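Hypothetical NUDIX hydrolase (Listeria monocytogenes, PDB 3SON) probably hydrolyses compounds built on a nucleoside diphosphate in a metal-dependent way, as Nudix family enzymes do, though its own substrate is not established. Local coordinates at residues K51-S54 with I55-N59; S74-N77 with F78-S81; L137-R140 with L141-N144. One frame throughout, in Å; residues are numbered along the deposited sequence.

Interaction 1 (K51-S54 with I55-N59). With CA (calcium ion), chain C.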
loop_
_atom_site.group_PDB
_atom_site.type_symbol
_atom_site.label_atom_id
_atom_site.label_comp_id
_atom_site.label_asym_id
_atom_site.label_seq_id
_atom_site.Cartn_x
_atom_site.Cartn_y
_atom_site.Cartn_z
ATOM N N LYS A 51 -4.297 17.344 -9.977
ATOM C CA LYS A 51 -5.254 18.326 -10.524
ATOM C C LYS A 51 -5.715 17.903 -11.925
ATOM O O LYS A 51 -6.915 17.902 -12.229
ATOM C CB LYS A 51 -4.643 19.751 -10.594
ATOM C CG LYS A 51 -5.683 20.843 -10.836
ATOM C CD LYS A 51 -5.045 22.229 -10.855
ATOM C CE LYS A 51 -6.061 23.355 -11.051
ATOM N NZ LYS A 51 -5.393 24.691 -11.262
ATOM N N ARG A 52 -4.747 17.643 -12.782
ATOM C CA ARG A 52 -5.028 17.274 -14.180
ATOM C C ARG A 52 -5.944 16.079 -14.272
ATOM O O ARG A 52 -6.918 16.120 -15.053
ATOM C CB ARG A 52 -3.744 17.009 -14.963
ATOM C CG ARG A 52 -4.005 16.728 -16.470
ATOM C CD ARG A 52 -2.717 16.447 -17.294
ATOM N NE ARG A 52 -1.778 15.591 -16.570
ATOM C CZ ARG A 52 -1.936 14.282 -16.391
ATOM N NH1 ARG A 52 -2.982 13.635 -16.948
ATOM N NH2 ARG A 52 -1.051 13.602 -15.655
ATOM N N GLU A 53 -5.637 15.035 -13.490
ATOM C CA GLU A 53 -6.387 13.768 -13.557
ATOM C C GLU A 53 -7.800 13.978 -13.056
ATOM O O GLU A 53 -8.756 13.366 -13.568
ATOM C CB GLU A 53 -5.693 12.672 -12.760
ATOM C CG GLU A 53 -4.409 12.242 -13.419
ATOM C CD GLU A 53 -4.622 11.397 -14.709
ATOM O OE1 GLU A 53 -5.707 10.791 -14.855
ATOM O OE2 GLU A 53 -3.658 11.291 -15.517
ATOM N N SER A 54 -7.929 14.775 -12.002
ATOM C CA SER A 54 -9.212 15.131 -11.456
ATOM C C SER A 54 -10.037 15.881 -12.490
ATOM O O SER A 54 -11.227 15.592 -12.666
ATOM C CB SER A 54 -9.034 15.968 -10.170
ATOM O OG SER A 54 -8.413 15.135 -9.193
ATOM N N ILE A 55 -9.453 16.879 -13.143
ATOM C CA ILE A 55 -10.140 17.572 -14.240
ATOM C C ILE A 55 -10.518 16.631 -15.427
ATOM O O ILE A 55 -11.604 16.731 -15.952
ATOM C CB ILE A 55 -9.289 18.736 -14.786
ATOM C CG1 ILE A 55 -9.067 19.837 -13.736
ATOM C CG2 ILE A 55 -9.955 19.255 -16.055
ATOM C CD1 ILE A 55 -7.892 20.772 -14.031
ATOM N N GLU A 56 -9.628 15.714 -15.833
ATOM C CA GLU A 56 -9.906 14.836 -16.935
ATOM C C GLU A 56 -11.071 13.908 -16.561
ATOM O O GLU A 56 -12.015 13.742 -17.324
ATOM C CB GLU A 56 -8.671 13.993 -17.329
ATOM C CG GLU A 56 -7.470 14.800 -17.871
ATOM C CD GLU A 56 -6.247 13.930 -18.261
ATOM O OE1 GLU A 56 -6.247 12.712 -17.941
ATOM O OE2 GLU A 56 -5.282 14.471 -18.896
ATOM N N GLU A 57 -11.036 13.341 -15.369
ATOM C CA GLU A 57 -12.027 12.310 -15.055
ATOM C C GLU A 57 -13.398 12.831 -14.661
ATOM O O GLU A 57 -14.389 12.123 -14.865
ATOM C CB GLU A 57 -11.485 11.359 -13.980
ATOM C CG GLU A 57 -10.250 10.578 -14.434
ATOM C CD GLU A 57 -9.944 9.392 -13.556
ATOM O OE1 GLU A 57 -10.873 8.906 -12.855
ATOM O OE2 GLU A 57 -8.779 8.933 -13.540
ATOM N N LEU A 58 -13.462 14.023 -14.062
ATOM C CA LEU A 58 -14.707 14.630 -13.561
ATOM C C LEU A 58 -15.235 15.835 -14.359
ATOM O O LEU A 58 -16.298 16.384 -14.050
ATOM C CB LEU A 58 -14.509 14.988 -12.042
ATOM C CG LEU A 58 -13.953 13.857 -11.214
ATOM C CD1 LEU A 58 -13.730 14.308 -9.780
ATOM C CD2 LEU A 58 -14.871 12.653 -11.213
ATOM N N ASN A 59 -14.528 16.159 -15.447
ATOM C CA ASN A 59 -14.835 17.259 -16.352
ATOM C C ASN A 59 -15.198 18.554 -15.620
ATOM O O ASN A 59 -16.262 19.134 -15.820
ATOM C CB ASN A 59 -15.878 16.806 -17.367
ATOM C CG ASN A 59 -15.299 15.817 -18.358
ATOM O OD1 ASN A 59 -14.449 16.165 -19.177
ATOM N ND2 ASN A 59 -15.695 14.561 -18.241
HETATM CA CA CA C . -6.734 8.724 -15.220
HETATM O O HOH W 1 -6.520 9.697 -17.124
HETATM O O HOH W 2 -5.352 6.478 -15.628
#

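Interaction 2 (S74-N77 with F78-S81)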
loop_
_atom_site.group_PDB
_atom_site.type_symbol
_atom_site.label_atom_id
_atom_site.label_comp_id
_atom_site.label_asym_id
_atom_site.label_seq_id
_atom_site.Cartn_x
_atom_site.Cartn_y
_atom_site.Cartn_z
ATOM N N SER A 74 3.313 1.511 -2.794
ATOM C CA SER A 74 4.081 1.200 -3.982
ATOM C C SER A 74 3.213 0.324 -4.842
ATOM O O SER A 74 2.381 -0.433 -4.330
ATOM C CB SER A 74 5.401 0.524 -3.579
ATOM O OG SER A 74 6.145 1.391 -2.753
ATOM N N ILE A 75 3.322 0.437 -6.144
ATOM C CA ILE A 75 2.584 -0.440 -7.044
ATOM C C ILE A 75 3.543 -1.078 -8.012
ATOM O O ILE A 75 4.442 -0.398 -8.499
ATOM C CB ILE A 75 1.543 0.348 -7.878
ATOM C CG1 ILE A 75 0.588 1.140 -7.011
ATOM C CG2 ILE A 75 0.720 -0.590 -8.752
ATOM C CD1 ILE A 75 -0.264 2.087 -7.857
ATOM N N PRO A 76 3.360 -2.392 -8.320
ATOM C CA PRO A 76 4.174 -3.066 -9.362
ATOM C C PRO A 76 4.073 -2.194 -10.591
ATOM O O PRO A 76 2.970 -1.841 -11.037
ATOM C CB PRO A 76 3.492 -4.423 -9.512
ATOM C CG PRO A 76 2.893 -4.671 -8.156
ATOM C CD PRO A 76 2.474 -3.337 -7.614
ATOM N N ASN A 77 5.210 -1.720 -11.057
ATOM C CA ASN A 77 5.178 -0.687 -12.070
ATOM C C ASN A 77 4.670 -1.262 -13.387
ATOM O O ASN A 77 4.240 -0.509 -14.287
ATOM C CB ASN A 77 6.547 -0.059 -12.218
ATOM C CG ASN A 77 6.504 1.302 -12.910
ATOM O OD1 ASN A 77 5.497 2.053 -12.826
ATOM N ND2 ASN A 77 7.585 1.640 -13.585
ATOM N N PHE A 78 4.656 -2.591 -13.487
ATOM C CA PHE A 78 4.138 -3.282 -14.691
ATOM C C PHE A 78 2.653 -2.953 -15.040
ATOM O O PHE A 78 2.214 -3.116 -16.183
ATOM C CB PHE A 78 4.357 -4.806 -14.595
ATOM C CG PHE A 78 3.317 -5.561 -13.806
ATOM C CD1 PHE A 78 2.142 -5.969 -14.398
ATOM C CD2 PHE A 78 3.572 -5.977 -12.486
ATOM C CE1 PHE A 78 1.190 -6.674 -13.670
ATOM C CE2 PHE A 78 2.652 -6.727 -11.775
ATOM C CZ PHE A 78 1.450 -7.066 -12.364
ATOM N N HIS A 79 1.881 -2.568 -14.041
ATOM C CA HIS A 79 0.526 -2.008 -14.258
ATOM C C HIS A 79 0.517 -0.827 -15.186
ATOM O O HIS A 79 -0.531 -0.548 -15.816
ATOM C CB HIS A 79 -0.154 -1.561 -12.957
ATOM C CG HIS A 79 -0.544 -2.684 -12.036
ATOM N ND1 HIS A 79 0.209 -3.059 -10.995
ATOM C CD2 HIS A 79 -1.684 -3.475 -11.997
ATOM C CE1 HIS A 79 -0.400 -4.088 -10.352
ATOM N NE2 HIS A 79 -1.542 -4.343 -10.971
ATOM N N PHE A 80 1.671 -0.130 -15.274
ATOM C CA PHE A 80 1.775 1.272 -15.828
ATOM C C PHE A 80 2.868 1.473 -16.850
ATOM O O PHE A 80 2.740 2.316 -17.776
ATOM C CB PHE A 80 2.046 2.277 -14.673
ATOM C CG PHE A 80 1.165 2.098 -13.483
ATOM C CD1 PHE A 80 -0.208 2.232 -13.603
ATOM C CD2 PHE A 80 1.712 1.839 -12.207
ATOM C CE1 PHE A 80 -1.032 2.061 -12.506
ATOM C CE2 PHE A 80 0.897 1.672 -11.111
ATOM C CZ PHE A 80 -0.495 1.757 -11.269
ATOM N N SER A 81 3.940 0.681 -16.732
ATOM C CA SER A 81 5.160 0.928 -17.483
ATOM C C SER A 81 5.840 -0.390 -17.885
ATOM O O SER A 81 5.719 -1.359 -17.204
ATOM C CB SER A 81 6.126 1.703 -16.580
ATOM O OG SER A 81 7.365 1.957 -17.221
HETATM O O HOH W 3 8.884 3.262 -15.297
#

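Interaction 3 (L137-R140 with L141-N144)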
loop_
_atom_site.group_PDB
_atom_site.type_symbol
_atom_site.label_atom_id
_atom_site.label_comp_id
_atom_site.label_asym_id
_atom_site.label_seq_id
_atom_site.Cartn_x
_atom_site.Cartn_y
_atom_site.Cartn_z
ATOM N N LEU A 137 -8.569 9.931 5.223
ATOM C CA LEU A 137 -9.475 11.030 4.852
ATOM C C LEU A 137 -10.672 11.166 5.818
ATOM O O LEU A 137 -11.038 12.276 6.242
ATOM C CB LEU A 137 -9.988 10.843 3.421
ATOM C CG LEU A 137 -11.015 11.888 2.896
ATOM C CD1 LEU A 137 -10.548 13.330 3.137
ATOM C CD2 LEU A 137 -11.493 11.623 1.452
ATOM N N ASN A 138 -11.269 10.035 6.135
ATOM C CA ASN A 138 -12.420 9.998 6.933
ATOM C C ASN A 138 -12.111 10.481 8.368
ATOM O O ASN A 138 -12.812 11.345 8.922
ATOM C CB ASN A 138 -13.047 8.616 6.944
ATOM C CG ASN A 138 -14.369 8.617 7.655
ATOM O OD1 ASN A 138 -15.278 9.410 7.316
ATOM N ND2 ASN A 138 -14.493 7.765 8.689
ATOM N N GLU A 139 -10.991 10.020 8.931
ATOM C CA GLU A 139 -10.558 10.531 10.250
ATOM C C GLU A 139 -10.265 12.015 10.230
ATOM O O GLU A 139 -10.682 12.753 11.138
ATOM C CB GLU A 139 -9.343 9.737 10.768
ATOM C CG GLU A 139 -9.635 8.290 11.097
ATOM C CD GLU A 139 -10.746 8.165 12.119
ATOM O OE1 GLU A 139 -10.607 8.711 13.239
ATOM O OE2 GLU A 139 -11.765 7.521 11.788
ATOM N N ARG A 140 -9.582 12.477 9.189
ATOM C CA ARG A 140 -9.314 13.901 9.016
ATOM C C ARG A 140 -10.573 14.748 8.858
ATOM O O ARG A 140 -10.685 15.753 9.508
ATOM C CB ARG A 140 -8.371 14.130 7.900
ATOM C CG ARG A 140 -6.947 13.705 8.146
ATOM C CD ARG A 140 -6.142 14.079 6.925
ATOM N NE ARG A 140 -4.737 13.738 7.068
ATOM C CZ ARG A 140 -3.836 14.505 7.656
ATOM N NH1 ARG A 140 -4.192 15.674 8.223
ATOM N NH2 ARG A 140 -2.574 14.070 7.730
ATOM N N LEU A 141 -11.554 14.296 8.092
ATOM C CA LEU A 141 -12.789 15.061 7.989
ATOM C C LEU A 141 -13.413 15.160 9.389
ATOM O O LEU A 141 -13.624 16.249 9.883
ATOM C CB LEU A 141 -13.750 14.445 6.996
ATOM C CG LEU A 141 -13.294 14.588 5.540
ATOM C CD1 LEU A 141 -14.176 13.757 4.544
ATOM C CD2 LEU A 141 -13.257 16.067 5.189
ATOM N N LYS A 142 -13.684 14.013 10.011
ATOM C CA LYS A 142 -14.280 13.973 11.345
ATOM C C LYS A 142 -13.619 14.911 12.333
ATOM O O LYS A 142 -14.302 15.464 13.198
ATOM C CB LYS A 142 -14.179 12.580 11.920
ATOM C CG LYS A 142 -15.133 11.551 11.374
ATOM C CD LYS A 142 -14.691 10.207 11.934
ATOM C CE LYS A 142 -15.607 9.057 11.594
ATOM N NZ LYS A 142 -15.190 7.884 12.430
ATOM N N ASN A 143 -12.295 15.083 12.213
ATOM C CA ASN A 143 -11.520 15.878 13.147
ATOM C C ASN A 143 -11.306 17.333 12.699
ATOM O O ASN A 143 -10.591 18.085 13.356
ATOM C CB ASN A 143 -10.141 15.247 13.340
ATOM C CG ASN A 143 -10.193 13.934 14.098
ATOM O OD1 ASN A 143 -11.261 13.466 14.480
ATOM N ND2 ASN A 143 -9.030 13.338 14.318
ATOM N N ASN A 144 -11.881 17.692 11.545
ATOM C CA ASN A 144 -11.576 18.961 10.876
ATOM C C ASN A 144 -10.036 19.221 10.807
ATOM O O ASN A 144 -9.560 20.306 11.151
ATOM C CB ASN A 144 -12.292 20.147 11.569
ATOM C CG ASN A 144 -12.269 21.412 10.716
ATOM O OD1 ASN A 144 -12.351 21.350 9.478
ATOM N ND2 ASN A 144 -12.112 22.557 11.365
#

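Interaction 1 (K51-S54 with I55-N59)
E56 and R52 lie alongside each other one turn apart on the Nudix-box helix 46-58. The E56 side chain starts against the R52 carbonyl: CB rests 3.6 Å from R52 O. CG comes closer to the same carbonyl, at 3.2 Å from R52 O. With chi2 at 180° the chain then runs straight out, and this carries the carboxylate to the R52 guanidinium. OE2 accepts from R52 NH1 in a salt bridge at 3.1 Å. It lies in the guanidinium plane, but the nitrogen comes from above the carboxylate. OE1, the other oxygen, accepts from water 1, which binds the calcium ion.

R52 NH1 also bridges to E53 OE2 at 2.8 Å, while R52 NE pairs with E44. NH1 therefore joins two carboxylates, which probably offsets the crowding of acidic groups. E53 uses its other oxygen on the metal, with OE1 2.3 Å from calcium. E57 OE2 and the carbonyl oxygen of A37 also bind the ion.

The inner face of the helix meets strand 33-39, where E53, S54 and E57 all touch V36. L58 packs on L97, V104 and L106 from the neighbouring loops.

Interaction 2 (S74-N77 with F78-S81)
I75 and F80 pack at about a right angle across the 3-10 turn that follows strand 66-76 of the Nudix fold. I75 CG2 meets F80 CE2 at 3.3 Å, oblique to the ring, and I75 CB lies at the ring edge. The H79 CB methylene covers one face of F80, 3.6 Å above the ring centre. F80 is thus met both over a face and along its rim. N77 OD1 lies at another part of that rim, near the ring plane, with the amide turned 53° from the ring.

H79 runs alongside P76 and points the same way. Its chi1 of -69° sets the ring anti to its own carbonyl carbon, beside the backbone N, with ND1 facing P76 O. ND1 donates to P76 O at 3.0 Å, with the oxygen near the ring plane. H79 N donates to the same oxygen from the same face of the carbonyl. The two bonds pin the imidazole's rotation and help hold the turn. F78 also runs beside P76, with CE2 3.3 Å from P76 CB, and its CZ sits over the rim of the H79 ring. F78 also meets the ring of Y135 of the second subunit.

N77 O is the second shared acceptor. F80 N reaches it from above the carbonyl plane at 2.8 Å, and S81 N comes in nearly along the C=O axis. The backbone of N77 also pairs with Y86, and S81 OG bonds to N83 N. Water 3 joins the side chains of the turn: it accepts from N77 ND2 at 2.7 Å and lies 2.8 Å from S81 OG.

Interaction 3 (L137-R140 with L141-N144)
L137 O accepts from L141 N at 2.8 Å in the last turns of helix 128-142. The helix stops in a Schellman motif, with N144 leaving it at a positive phi. K142 N continues the helical pattern with a bond to N138 O. N143 N then has two acceptors: a bent bond to E139 O at 3.0 Å and a weak one to R140 O. Beyond it, N144 N bonds to L141 O and completes the turn.

On the buried side, L137 and L141 meet obliquely. L137 CD1 lies 3.9 Å from L141 CG. L137 has its CG opposite the backbone nitrogen, chi1 177°, and this together with a chi2 of 50° brings CD1 to L141. Both leucines also pack on F22 of strand 20-27 and F13 of strand 7-15, so they join the end of the helix to the sheet.

K142 covers the outer side. Its chain is extended beyond CG and crosses N138 at a slant, with CE 3.4 Å from N138 ND2. NZ ends near E139 OE2 at 3.5 Å, a long salt bridge. E139 reaches it because its chain bends at chi2, -57°. The bridge lies between side chains three residues apart, on a partly exposed face.

R140 spans the turn differently. Its guanidinium pairs with E136 and with D70 of strand 66-76, and NH1 bonds to D145 O just past the helix. Three partners probably limit its rotation, and the bond to D145 O links the helix end to the chain that follows.

N143 closes the contact toward the second subunit. Its CG sits 3.2 Å from E139 O, and its ND2 bonds to the OH of Y86 of the second subunit.

In the fold
The three contacts follow one another along the chain; none nests in or crosses another. Each joins adjoining residues, so none closes a long loop. Interaction 1 comes first, on helix 46-58, and holds part of the calcium site. Strand 66-76 follows and ends in interaction 2, the turn leading toward strand 87-96. The nearest atoms of these two are about 10 Å apart, and the F80 side chain is about 9 Å from the calcium ion. Interaction 3 ends helix 128-142 and joins that end to the sheet. Interactions 2 and 3 lie on opposite sides of the chain's centre, about 17 Å apart at their nearest atoms, and both touch the second subunit.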